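PDB 6VJ5: ESX-5 secretion-associated protein EspG5 from Mycobacterium marinum, which acts as a specific cytoplasmic chaperone for its cognate PE/PPE proteins, preventing aggregation of PE/PPE dimers and being required for secretion of LipY and PE31/PPE18. Local coordinates for residues Asp82-Ala87 against Arg228-Asp233; Gly97-Glu102 against Asp110-Glu115; His126-Val131 against Val139-Val144; Ser145-Ile150 against Gly281-Leu286; Asp165-Asn170 against Gly250-Tyr255. All blocks are in the same frame, centred on the assembly; numbering follows the deposited sequence.

Contact 1 of 5, residues Asp82-Ala87 against Arg228-Asp233; sequences DLEVVA and RQYRDD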
# COMPACT_ATOMS: atom_id res chain seq x y z
N ASP C 82 -20.75 13.16 7.81
CA ASP C 82 -21.61 13.82 6.84
C ASP C 82 -21.02 15.15 6.40
O ASP C 82 -21.25 15.59 5.27
CB ASP C 82 -23.01 14.02 7.43
CG ASP C 82 -23.64 12.73 7.94
OD1 ASP C 82 -23.64 11.72 7.19
OD2 ASP C 82 -24.14 12.73 9.08
N LEU C 83 -20.26 15.79 7.28
CA LEU C 83 -19.67 17.09 7.04
C LEU C 83 -18.27 17.12 7.62
O LEU C 83 -18.04 16.62 8.73
CB LEU C 83 -20.52 18.20 7.67
CG LEU C 83 -20.03 19.63 7.50
CD1 LEU C 83 -20.09 20.05 6.04
CD2 LEU C 83 -20.87 20.56 8.37
N GLU C 84 -17.34 17.70 6.87
CA GLU C 84 -15.98 17.94 7.34
C GLU C 84 -15.63 19.39 7.08
O GLU C 84 -15.78 19.88 5.96
CB GLU C 84 -14.97 17.02 6.64
CG GLU C 84 -14.53 15.83 7.48
CD GLU C 84 -13.85 14.76 6.66
OE1 GLU C 84 -14.01 14.75 5.43
OE2 GLU C 84 -13.15 13.91 7.26
N VAL C 85 -15.20 20.08 8.13
CA VAL C 85 -14.68 21.44 8.04
C VAL C 85 -13.20 21.37 8.37
O VAL C 85 -12.81 20.81 9.40
CB VAL C 85 -15.42 22.39 9.00
CG1 VAL C 85 -14.78 23.77 8.98
CG2 VAL C 85 -16.89 22.50 8.63
N VAL C 86 -12.37 21.93 7.49
CA VAL C 86 -10.93 21.84 7.62
C VAL C 86 -10.35 23.24 7.77
O VAL C 86 -10.84 24.19 7.15
CB VAL C 86 -10.29 21.12 6.41
CG1 VAL C 86 -8.78 21.32 6.41
CG2 VAL C 86 -10.65 19.65 6.42
N ALA C 87 -9.31 23.35 8.59
CA ALA C 87 -8.56 24.59 8.76
C ALA C 87 -7.08 24.24 8.81
O ALA C 87 -6.66 23.42 9.63
CB ALA C 87 -8.97 25.33 10.03
N ARG C 228 -16.12 19.94 3.36
CA ARG C 228 -16.41 18.80 2.49
C ARG C 228 -17.69 18.14 2.97
O ARG C 228 -17.88 17.95 4.18
CB ARG C 228 -15.24 17.81 2.49
CG ARG C 228 -14.96 17.16 1.14
CD ARG C 228 -13.51 16.63 1.05
NE ARG C 228 -12.94 16.33 2.36
CZ ARG C 228 -11.77 16.81 2.79
NH1 ARG C 228 -11.34 16.49 4.00
NH2 ARG C 228 -11.03 17.58 2.02
N GLN C 229 -18.57 17.80 2.03
CA GLN C 229 -19.86 17.19 2.33
C GLN C 229 -19.96 15.83 1.63
O GLN C 229 -19.37 15.62 0.57
CB GLN C 229 -21.02 18.08 1.88
CG GLN C 229 -22.15 18.19 2.87
CD GLN C 229 -23.25 19.13 2.40
OE1 GLN C 229 -23.28 19.53 1.24
NE2 GLN C 229 -24.15 19.48 3.31
N TYR C 230 -20.72 14.92 2.24
CA TYR C 230 -20.83 13.55 1.76
C TYR C 230 -22.28 13.11 1.67
O TYR C 230 -23.03 13.20 2.65
CB TYR C 230 -20.07 12.58 2.69
CG TYR C 230 -18.60 12.87 2.83
CD1 TYR C 230 -17.69 12.46 1.87
CD2 TYR C 230 -18.11 13.56 3.94
CE1 TYR C 230 -16.34 12.72 1.99
CE2 TYR C 230 -16.75 13.82 4.07
CZ TYR C 230 -15.88 13.41 3.09
OH TYR C 230 -14.53 13.66 3.21
N ARG C 231 -22.67 12.61 0.49
CA ARG C 231 -23.97 11.98 0.27
C ARG C 231 -23.74 10.61 -0.36
O ARG C 231 -22.82 10.42 -1.15
CB ARG C 231 -24.86 12.84 -0.64
CG ARG C 231 -26.22 12.22 -0.95
CD ARG C 231 -26.96 13.01 -2.03
NE ARG C 231 -27.67 14.17 -1.48
CZ ARG C 231 -28.26 15.10 -2.21
NH1 ARG C 231 -28.24 15.03 -3.54
NH2 ARG C 231 -28.88 16.12 -1.62
N ASP C 232 -24.62 9.66 -0.01
CA ASP C 232 -24.44 8.24 -0.35
C ASP C 232 -22.96 7.87 -0.32
O ASP C 232 -22.38 7.71 0.76
CB ASP C 232 -25.09 7.90 -1.70
CG ASP C 232 -24.66 8.81 -2.84
OD1 ASP C 232 -24.97 10.02 -2.81
OD2 ASP C 232 -24.00 8.30 -3.77
N ASP C 233 -22.33 7.75 -1.49
CA ASP C 233 -20.89 7.54 -1.57
C ASP C 233 -20.16 8.66 -2.30
O ASP C 233 -18.92 8.66 -2.30
CB ASP C 233 -20.57 6.20 -2.26
CG ASP C 233 -19.09 5.86 -2.23
OD1 ASP C 233 -18.54 5.68 -1.13
OD2 ASP C 233 -18.49 5.77 -3.32
O HOH W 1 -12.93 11.53 5.08
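Glu84 and Tyr230 meet through a single carboxylate oxygen: the phenol OH of Tyr230 donates to Glu84 OE1 at 2.5 Å. Glu84 OE1 lies at the edge of the Tyr230 ring, near its plane, with the carboxylate plane turned 63° from the ring. Arg228 reaches the same oxygen less firmly, NH1 forming a weak, salt-bridged hydrogen bond to Glu84 OE1 at 3.5 Å, while its NE donates to Tyr230 OH at 3.2 Å. A bend at chi3 (25°) turns the edge of the guanidinium toward Glu84 OE1. Water 1 donates to both Glu84 OE2 and Tyr230 OH.

Beneath the side chains runs an antiparallel pairing of strands 83-91 and 221-231. Glu84 and Arg228 are a hydrogen-bonded pair, with Glu84 N to Arg228 O at 2.8 Å and Arg228 N to Glu84 O at 2.6 Å; Tyr230 N adds a bond to Asp82 O. On the other sheet face Leu83 lies beside Gln229, whose amide binds the backbone of Tyr291 and Gly292. Asp82 and Leu83 form a classic beta bulge opposite Arg122.

Arg228 also has a salt bridge to Glu32, so two acids share its charge, and the buried Glu84 carboxylate is probably stabilised as an anion.

Contact 2 of 5, residues Gly97-Glu102 against Asp110-Glu115; sequences GVVDNE and DIPDNE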
# COMPACT_ATOMS: atom_id res chain seq x y z
N GLY C 97 1.31 21.71 3.23
CA GLY C 97 1.79 20.36 3.42
C GLY C 97 3.16 20.07 2.85
O GLY C 97 3.73 19.02 3.17
N VAL C 98 3.71 20.96 2.02
CA VAL C 98 4.96 20.70 1.32
C VAL C 98 6.12 20.85 2.30
O VAL C 98 6.40 21.95 2.79
CB VAL C 98 5.13 21.63 0.12
CG1 VAL C 98 6.43 21.29 -0.62
CG2 VAL C 98 3.93 21.55 -0.80
N VAL C 99 6.82 19.75 2.56
CA VAL C 99 8.10 19.77 3.25
C VAL C 99 9.18 19.74 2.18
O VAL C 99 9.23 18.81 1.37
CB VAL C 99 8.23 18.57 4.21
CG1 VAL C 99 9.47 18.70 5.07
CG2 VAL C 99 6.99 18.46 5.08
N ASP C 100 10.02 20.77 2.14
CA ASP C 100 10.98 20.91 1.04
C ASP C 100 12.35 20.44 1.52
O ASP C 100 13.22 21.22 1.89
CB ASP C 100 11.02 22.34 0.51
CG ASP C 100 11.30 22.39 -0.98
OD1 ASP C 100 10.38 22.10 -1.77
OD2 ASP C 100 12.45 22.71 -1.37
N ASN C 101 12.52 19.12 1.52
CA ASN C 101 13.80 18.45 1.68
C ASN C 101 13.82 17.36 0.62
O ASN C 101 12.88 16.57 0.53
CB ASN C 101 13.96 17.87 3.07
CG ASN C 101 15.31 17.22 3.28
OD1 ASN C 101 15.97 16.82 2.31
ND2 ASN C 101 15.74 17.10 4.53
N GLU C 102 14.87 17.33 -0.21
CA GLU C 102 14.89 16.30 -1.25
C GLU C 102 15.21 14.92 -0.68
O GLU C 102 15.23 13.95 -1.45
CB GLU C 102 15.87 16.65 -2.37
CG GLU C 102 17.31 16.86 -1.96
CD GLU C 102 18.29 16.45 -3.05
OE1 GLU C 102 19.26 15.73 -2.73
OE2 GLU C 102 18.09 16.83 -4.22
N ASP C 110 5.04 13.06 7.01
CA ASP C 110 5.39 14.26 7.74
C ASP C 110 4.58 15.45 7.21
O ASP C 110 4.11 15.47 6.07
CB ASP C 110 6.88 14.59 7.60
CG ASP C 110 7.77 13.60 8.31
OD1 ASP C 110 7.32 12.95 9.29
OD2 ASP C 110 8.94 13.49 7.90
N ILE C 111 4.45 16.46 8.06
CA ILE C 111 3.92 17.76 7.66
C ILE C 111 4.95 18.81 8.03
O ILE C 111 5.85 18.56 8.85
CB ILE C 111 2.55 18.04 8.32
CG1 ILE C 111 2.63 17.97 9.84
CG2 ILE C 111 1.49 17.07 7.81
CD1 ILE C 111 1.33 18.33 10.53
N PRO C 112 4.86 20.00 7.43
CA PRO C 112 5.86 21.04 7.73
C PRO C 112 5.83 21.43 9.20
O PRO C 112 4.76 21.53 9.81
CB PRO C 112 5.44 22.21 6.83
CG PRO C 112 4.65 21.56 5.71
CD PRO C 112 3.92 20.42 6.37
N ASP C 113 7.01 21.67 9.76
CA ASP C 113 7.11 21.99 11.18
C ASP C 113 6.36 23.27 11.54
O ASP C 113 6.05 23.48 12.72
CB ASP C 113 8.58 22.14 11.60
CG ASP C 113 9.24 20.81 11.91
OD1 ASP C 113 8.52 19.84 12.22
OD2 ASP C 113 10.48 20.73 11.84
N ASN C 114 6.07 24.13 10.57
CA ASN C 114 5.35 25.37 10.82
C ASN C 114 3.85 25.24 10.64
O ASN C 114 3.14 26.25 10.66
CB ASN C 114 5.87 26.48 9.89
CG ASN C 114 5.37 26.31 8.46
OD1 ASN C 114 5.39 25.20 7.92
ND2 ASN C 114 4.93 27.40 7.85
N GLU C 115 3.34 24.02 10.45
CA GLU C 115 1.96 23.79 10.06
C GLU C 115 1.21 23.05 11.16
O GLU C 115 1.77 22.16 11.82
CB GLU C 115 1.88 23.01 8.74
CG GLU C 115 0.74 23.43 7.84
CD GLU C 115 0.75 22.74 6.49
OE1 GLU C 115 -0.13 21.89 6.25
OE2 GLU C 115 1.64 23.05 5.66
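Asp110 and Ile111 offer their backbone to Val99, whose CG2 sits 3.6 Å from Ile111 C and more distantly faces Asp110 O. This methyl lies anti to the carbonyl carbon of Val99 (chi1 -172° sets CG1 anti to the backbone N), which turns it onto the peptide link running from Ile111 into Pro112. Pro112 carries most of the apolar contact. Its CD packs 3.9 Å from Val99 CG2 and 3.5 Å from Gly97 O, while CG rests 3.4 Å from Val98 O, so the CG and CD atoms of the ring pack against the peptides of residues 97-99.

From Pro112 to Glu115 the chain makes a type I beta turn, closed by Glu115 N to Pro112 O at 2.9 Å. The turn brings the Glu115 side chain back to the first segment. There OE2 takes the N-H of Gly97 at 2.8 Å through its syn lone pair, with an angle of 151° at the hydrogen, and OE1 is salt-bridged to Arg117. Gly97 has a positive phi of 93°, a conformation suited to glycine.

Arg34 NH1 joins the two segments from outside, donating to both Gly97 O and Asp110 O. The contact lies within the long connection between the neighbouring antiparallel strands 83-91 and 115-123, drawing its two ends together, with Asn114 held to the backbone at Arg91 and Lys93.

Contact 3 of 5, residues His126-Val131 against Val139-Val144; sequences HWVSAV and VDDVSV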
# COMPACT_ATOMS: atom_id res chain seq x y z
N HIS C 126 -23.06 14.61 16.38
CA HIS C 126 -21.81 14.35 17.08
C HIS C 126 -20.68 15.08 16.36
O HIS C 126 -20.34 14.74 15.23
CB HIS C 126 -21.55 12.84 17.15
CG HIS C 126 -20.51 12.45 18.14
ND1 HIS C 126 -20.18 11.14 18.39
CD2 HIS C 126 -19.72 13.20 18.94
CE1 HIS C 126 -19.23 11.09 19.31
NE2 HIS C 126 -18.93 12.33 19.66
N TRP C 127 -20.13 16.11 17.01
CA TRP C 127 -19.04 16.90 16.46
C TRP C 127 -17.73 16.47 17.13
O TRP C 127 -17.62 16.53 18.36
CB TRP C 127 -19.27 18.39 16.66
CG TRP C 127 -20.09 19.05 15.59
CD1 TRP C 127 -21.43 19.27 15.61
CD2 TRP C 127 -19.61 19.56 14.34
NE1 TRP C 127 -21.83 19.89 14.45
CE2 TRP C 127 -20.73 20.08 13.65
CE3 TRP C 127 -18.35 19.64 13.73
CZ2 TRP C 127 -20.62 20.67 12.39
CZ3 TRP C 127 -18.25 20.22 12.48
CH2 TRP C 127 -19.38 20.72 11.82
N VAL C 128 -16.75 16.08 16.32
CA VAL C 128 -15.47 15.59 16.81
C VAL C 128 -14.35 16.43 16.21
O VAL C 128 -14.46 16.94 15.09
CB VAL C 128 -15.28 14.09 16.47
CG1 VAL C 128 -13.86 13.63 16.78
CG2 VAL C 128 -16.30 13.24 17.23
N SER C 129 -13.27 16.59 16.98
CA SER C 129 -12.12 17.39 16.58
C SER C 129 -10.90 16.49 16.40
O SER C 129 -10.61 15.67 17.27
CB SER C 129 -11.82 18.47 17.62
OG SER C 129 -10.87 18.02 18.57
N ALA C 130 -10.19 16.66 15.29
CA ALA C 130 -8.91 16.00 15.06
C ALA C 130 -7.91 17.08 14.67
O ALA C 130 -8.09 17.77 13.67
CB ALA C 130 -9.03 14.94 13.97
N VAL C 131 -6.85 17.22 15.48
CA VAL C 131 -5.86 18.27 15.30
C VAL C 131 -4.49 17.62 15.26
O VAL C 131 -4.11 16.92 16.21
CB VAL C 131 -5.91 19.32 16.43
CG1 VAL C 131 -4.78 20.33 16.29
CG2 VAL C 131 -7.27 20.01 16.44
N VAL C 139 -7.59 13.83 19.41
CA VAL C 139 -8.99 13.60 19.08
C VAL C 139 -9.83 13.93 20.31
O VAL C 139 -9.44 13.61 21.44
CB VAL C 139 -9.23 12.15 18.62
CG1 VAL C 139 -10.69 11.95 18.23
CG2 VAL C 139 -8.31 11.81 17.45
N ASP C 140 -10.98 14.55 20.08
CA ASP C 140 -11.85 14.98 21.17
C ASP C 140 -13.15 15.48 20.58
O ASP C 140 -13.25 15.73 19.37
CB ASP C 140 -11.18 16.08 22.02
CG ASP C 140 -11.95 16.39 23.29
OD1 ASP C 140 -13.19 16.25 23.29
OD2 ASP C 140 -11.33 16.78 24.29
N ASP C 141 -14.16 15.61 21.44
CA ASP C 141 -15.42 16.22 21.06
C ASP C 141 -15.26 17.73 20.98
O ASP C 141 -14.43 18.33 21.68
CB ASP C 141 -16.53 15.86 22.06
CG ASP C 141 -16.97 14.41 21.94
OD1 ASP C 141 -17.50 14.02 20.88
OD2 ASP C 141 -16.80 13.66 22.92
N VAL C 142 -16.06 18.36 20.13
CA VAL C 142 -15.97 19.79 19.88
C VAL C 142 -17.38 20.36 19.83
O VAL C 142 -18.28 19.79 19.20
CB VAL C 142 -15.21 20.09 18.58
CG1 VAL C 142 -15.99 19.59 17.37
CG2 VAL C 142 -14.94 21.58 18.45
N SER C 143 -17.58 21.49 20.51
CA SER C 143 -18.87 22.16 20.54
C SER C 143 -18.96 23.08 19.33
O SER C 143 -18.26 24.10 19.26
CB SER C 143 -19.04 22.94 21.84
OG SER C 143 -18.82 22.10 22.96
N VAL C 144 -19.81 22.72 18.37
CA VAL C 144 -19.99 23.48 17.14
C VAL C 144 -21.48 23.69 16.93
O VAL C 144 -22.23 22.71 16.79
CB VAL C 144 -19.36 22.78 15.92
CG1 VAL C 144 -19.72 23.51 14.64
CG2 VAL C 144 -17.86 22.68 16.08
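Trp127 and Val144 make the tightly packed part of this contact. Val144 CB stands over one face of the indole, 3.7 Å from the centroid of the five-membered ring and 14° off its normal, a CH-pi contact; its CG1 reaches toward Trp127 CE2 and CZ2, and CG2 toward CE3. Val142 packs beside it, with CG1 3.6 Å from Trp127 CB. That methyl stands between the backbone N and the carbonyl carbon (chi1 67°), the crowded position, which directs it onto the tryptophan. Leu153 of helix 147-159 backs both valines and Ile150 backs Val144.

The looser side is polar, built on the partly exposed His126 and Asp141. The His126 ring and the Asp141 carboxylate are nearly coplanar, 29° apart, and NE2 of His126 donates to the syn lone pair of Asp141 OD1 at 2.5 Å. Val128 CG2 lies above one face of that imidazole, toward its rim, and Arg74 forms a salt bridge with Asp141 OD2. Between the two sides runs the hairpin of strands 126-133 and 136-141: Ser129 N meets Asp140 O at 2.5 Å and Asp140 N meets Ser129 O at 3.0 Å. Just past the strand end, Val142 N bonds Trp127 O at 3.0 Å.

With both oxygens engaged, the Asp141 carboxylate is fixed in rotation, and its charge would tend to raise the proton affinity of His126 while Arg74 offsets part of that effect.

Contact 4 of 5, residues Ser145-Ile150 against Gly281-Leu286; sequences SDSASI and GVKTVL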
# COMPACT_ATOMS: atom_id res chain seq x y z
N SER C 145 -21.91 24.95 16.90
CA SER C 145 -23.32 25.29 16.78
C SER C 145 -23.60 25.96 15.43
O SER C 145 -24.25 25.36 14.58
CB SER C 145 -23.72 26.20 17.94
OG SER C 145 -22.83 27.30 18.06
N ASP C 146 -23.12 27.18 15.23
CA ASP C 146 -23.37 27.92 14.00
C ASP C 146 -22.04 28.31 13.37
O ASP C 146 -20.96 27.96 13.85
CB ASP C 146 -24.23 29.16 14.29
CG ASP C 146 -23.66 30.02 15.40
OD1 ASP C 146 -22.51 29.78 15.83
OD2 ASP C 146 -24.36 30.95 15.85
N SER C 147 -22.13 29.05 12.26
CA SER C 147 -20.93 29.53 11.60
C SER C 147 -20.03 30.27 12.59
O SER C 147 -18.80 30.17 12.53
CB SER C 147 -21.31 30.44 10.43
OG SER C 147 -22.40 29.88 9.72
N ALA C 148 -20.64 30.99 13.53
CA ALA C 148 -19.86 31.79 14.47
C ALA C 148 -18.97 30.92 15.35
O ALA C 148 -17.81 31.27 15.60
CB ALA C 148 -20.79 32.64 15.34
N SER C 149 -19.49 29.79 15.83
CA SER C 149 -18.67 28.90 16.65
C SER C 149 -17.46 28.41 15.88
O SER C 149 -16.34 28.37 16.42
CB SER C 149 -19.52 27.72 17.14
OG SER C 149 -20.30 27.17 16.10
N ILE C 150 -17.64 28.05 14.61
CA ILE C 150 -16.51 27.65 13.78
C ILE C 150 -15.55 28.82 13.61
O ILE C 150 -14.34 28.69 13.79
CB ILE C 150 -17.01 27.13 12.42
CG1 ILE C 150 -17.95 25.94 12.61
CG2 ILE C 150 -15.84 26.73 11.53
CD1 ILE C 150 -18.62 25.46 11.33
N GLY C 281 -17.22 34.93 6.26
CA GLY C 281 -16.46 34.09 5.36
C GLY C 281 -16.65 32.61 5.64
O GLY C 281 -16.77 31.81 4.71
N VAL C 282 -16.69 32.24 6.92
CA VAL C 282 -16.95 30.85 7.28
C VAL C 282 -18.32 30.43 6.78
O VAL C 282 -18.49 29.37 6.16
CB VAL C 282 -16.83 30.66 8.81
CG1 VAL C 282 -17.36 29.29 9.21
CG2 VAL C 282 -15.38 30.86 9.24
N LYS C 283 -19.34 31.26 7.03
CA LYS C 283 -20.68 30.96 6.54
C LYS C 283 -20.69 30.80 5.03
O LYS C 283 -21.37 29.92 4.49
CB LYS C 283 -21.64 32.07 6.96
CG LYS C 283 -23.09 31.79 6.60
CD LYS C 283 -23.97 33.00 6.85
CE LYS C 283 -25.43 32.69 6.51
NZ LYS C 283 -26.00 31.69 7.46
N THR C 284 -19.93 31.65 4.32
CA THR C 284 -19.93 31.59 2.86
C THR C 284 -19.28 30.31 2.35
O THR C 284 -19.67 29.80 1.29
CB THR C 284 -19.19 32.80 2.29
OG1 THR C 284 -19.88 34.00 2.69
CG2 THR C 284 -19.14 32.73 0.78
N VAL C 285 -18.30 29.79 3.09
CA VAL C 285 -17.74 28.49 2.77
C VAL C 285 -18.81 27.41 2.90
O VAL C 285 -19.02 26.60 2.00
CB VAL C 285 -16.53 28.20 3.67
CG1 VAL C 285 -16.12 26.74 3.56
CG2 VAL C 285 -15.37 29.12 3.32
N LEU C 286 -19.50 27.40 4.04
CA LEU C 286 -20.47 26.35 4.32
C LEU C 286 -21.68 26.43 3.40
O LEU C 286 -22.28 25.40 3.08
CB LEU C 286 -20.91 26.42 5.78
CG LEU C 286 -19.80 26.20 6.80
CD1 LEU C 286 -20.29 26.42 8.22
CD2 LEU C 286 -19.20 24.80 6.65
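Ile150 and Leu286 reach toward each other tip to tip, CD1 to CD1 at 3.7 Å. Both side chains are extended in the same manner: CG1 of Ile150 (chi1 -59°) and CG of Leu286 (chi1 -62°) lie anti to their own carbonyl carbons, and in each the second torsion is extended, which carries the two CD1 methyls into the helix-helix interface. The other branch of Ile150 serves a second partner. Its CG2, anti to the backbone N, packs 3.8 Å from CG1 of Val282, and the two side chains pass at a slant. The same Val282 methyl also lies 3.7 Å from Ser147 O.

Here the first turn of helix 147-159 rests against the last turns of helix 275-286, both lying on one side of the large antiparallel sheet, where Val85 of strand 83-91 touches Ile150 and Leu286 alike. Asp146 is the N-cap of the first helix: its OD1 accepts from Ser149 N at 3.0 Å, and Ser145 N in turn donates to Ser149 OG.

Ser147 begins the helix facing its partner. Its OG stands 3.6 Å from Lys283 CB, beside the aliphatic start of a lysine that runs outward with three straight torsions before turning at chi4 (67°). Trp294 borders Ser147 and Leu286, while Val282 also packs on Leu242 of strand 234-247.

Contact 5 of 5, residues Asp165-Asn170 against Gly250-Tyr255; sequences DPAAIN and GRIALY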
# COMPACT_ATOMS: atom_id res chain seq x y z
N ASP C 165 -4.30 42.61 14.18
CA ASP C 165 -5.54 43.36 14.13
C ASP C 165 -6.03 43.44 12.69
O ASP C 165 -5.24 43.35 11.75
CB ASP C 165 -5.33 44.77 14.68
CG ASP C 165 -5.00 44.77 16.17
OD1 ASP C 165 -5.75 44.17 16.96
OD2 ASP C 165 -3.97 45.37 16.55
N PRO C 166 -7.34 43.59 12.49
CA PRO C 166 -7.86 43.72 11.12
C PRO C 166 -7.12 44.79 10.33
O PRO C 166 -6.99 45.94 10.77
CB PRO C 166 -9.33 44.11 11.34
CG PRO C 166 -9.68 43.52 12.68
CD PRO C 166 -8.41 43.59 13.50
N ALA C 167 -6.62 44.40 9.16
CA ALA C 167 -5.94 45.36 8.30
C ALA C 167 -6.88 46.51 7.96
O ALA C 167 -8.10 46.37 7.92
CB ALA C 167 -5.46 44.68 7.01
N ALA C 168 -6.28 47.68 7.72
CA ALA C 168 -7.04 48.88 7.37
C ALA C 168 -7.17 48.91 5.85
O ALA C 168 -6.42 49.57 5.13
CB ALA C 168 -6.36 50.13 7.91
N ILE C 169 -8.16 48.16 5.35
CA ILE C 169 -8.41 48.07 3.92
C ILE C 169 -9.88 48.35 3.65
O ILE C 169 -10.72 48.31 4.55
CB ILE C 169 -8.01 46.70 3.35
CG1 ILE C 169 -9.07 45.65 3.68
CG2 ILE C 169 -6.67 46.25 3.90
CD1 ILE C 169 -8.98 44.42 2.80
N ASN C 170 -10.19 48.58 2.38
CA ASN C 170 -11.55 48.84 1.92
C ASN C 170 -12.06 47.58 1.23
O ASN C 170 -11.57 47.19 0.17
CB ASN C 170 -11.58 50.04 0.98
CG ASN C 170 -10.82 51.22 1.53
OD1 ASN C 170 -9.67 51.46 1.17
ND2 ASN C 170 -11.46 51.99 2.41
N GLY C 250 -1.70 44.31 8.86
CA GLY C 250 -2.84 43.70 9.53
C GLY C 250 -3.28 42.41 8.85
O GLY C 250 -2.69 41.95 7.87
N ARG C 251 -4.36 41.86 9.41
CA ARG C 251 -4.88 40.57 8.99
C ARG C 251 -5.98 40.76 7.95
O ARG C 251 -6.94 41.50 8.18
CB ARG C 251 -5.43 39.81 10.20
CG ARG C 251 -6.00 38.44 9.86
CD ARG C 251 -6.38 37.71 11.13
NE ARG C 251 -5.20 37.40 11.95
CZ ARG C 251 -5.23 37.22 13.26
NH1 ARG C 251 -6.38 37.33 13.92
NH2 ARG C 251 -4.11 36.94 13.92
N ILE C 252 -5.84 40.06 6.83
CA ILE C 252 -6.75 40.16 5.70
C ILE C 252 -7.48 38.84 5.53
O ILE C 252 -6.95 37.76 5.83
CB ILE C 252 -6.01 40.54 4.40
CG1 ILE C 252 -5.15 41.79 4.64
CG2 ILE C 252 -6.99 40.76 3.27
CD1 ILE C 252 -4.35 42.23 3.42
N ALA C 253 -8.71 38.92 5.02
CA ALA C 253 -9.54 37.75 4.76
C ALA C 253 -9.91 37.73 3.29
O ALA C 253 -10.37 38.74 2.74
CB ALA C 253 -10.82 37.77 5.61
N LEU C 254 -9.73 36.58 2.65
CA LEU C 254 -10.05 36.38 1.25
C LEU C 254 -10.97 35.18 1.11
O LEU C 254 -10.73 34.14 1.73
CB LEU C 254 -8.79 36.17 0.41
CG LEU C 254 -7.71 37.23 0.55
CD1 LEU C 254 -6.34 36.64 0.24
CD2 LEU C 254 -8.00 38.39 -0.38
N TYR C 255 -12.00 35.31 0.28
CA TYR C 255 -12.89 34.18 0.05
C TYR C 255 -13.78 34.47 -1.15
O TYR C 255 -14.07 35.63 -1.45
CB TYR C 255 -13.74 33.90 1.28
CG TYR C 255 -14.66 35.04 1.66
CD1 TYR C 255 -15.92 35.16 1.09
CD2 TYR C 255 -14.27 36.00 2.59
CE1 TYR C 255 -16.76 36.20 1.43
CE2 TYR C 255 -15.10 37.04 2.93
CZ TYR C 255 -16.35 37.13 2.35
OH TYR C 255 -17.19 38.17 2.68
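A single beta bridge joins the loop ahead of strand 172-175 to the start of strand 250-256, pairing Pro166 with Arg251. The two bonds that make it flank the proline: Arg251 N donates to Asp165 O at 2.9 Å, and Ala167 N donates to Arg251 O at 3.1 Å. The second is almost straight at the hydrogen (177°).

Gly250 lets the chains come this close. Its CA lies 3.3 Å from Asp165 O, and Ala167 CB sits 3.6 Å from Gly250 C; the glycine backbone has a positive phi of 112°. The bridge thus lays the loop along the first residues of a strand within the large antiparallel sheet, between strands 234-247 and 267-272. Ala168, at the centre of an inverse gamma turn, then bends the loop and brings Ile169 back over the strand.

Ala167 CB touches Ile252 CG1 at 3.8 Å. Farther along, Ile169 CD1 approaches Ile252 CG2 at 4.2 Å, the CG1 of Ile169 standing between its backbone N and carbonyl carbon (chi1 78°), and Ala211 of helix 206-217 touches both isoleucines. The Arg251 side chain leads away from the loop to salt bridges with Asp246 and Glu159.

Overall arrangement
Contacts 1, 3 and 5 all reach the ten-stranded antiparallel sheet, with the centres of contacts 1 and 3 about 14 Å apart and contact 5 about 28 Å from contact 1. Contact 4 links them: Val85 CG2 meets Leu286 CD2 at 3.8 Å, Val144 CG1 meets Ile150 CG1 at 3.6 Å, and Tyr255 CD2 lies 4.0 Å from Gly281 CA. Contacts 1 and 3 also touch directly, Leu83 CD2 to Trp127 CH2 at 3.8 Å. Contact 2 stands apart, its nearest atoms about 8 Å from contacts 1 and 3 and about 17 Å from contact 4. Arg228, Val98 and Leu254, in contacts 1, 2 and 5, pack on residues of other protein chains, whereas contacts 3 and 4 touch none.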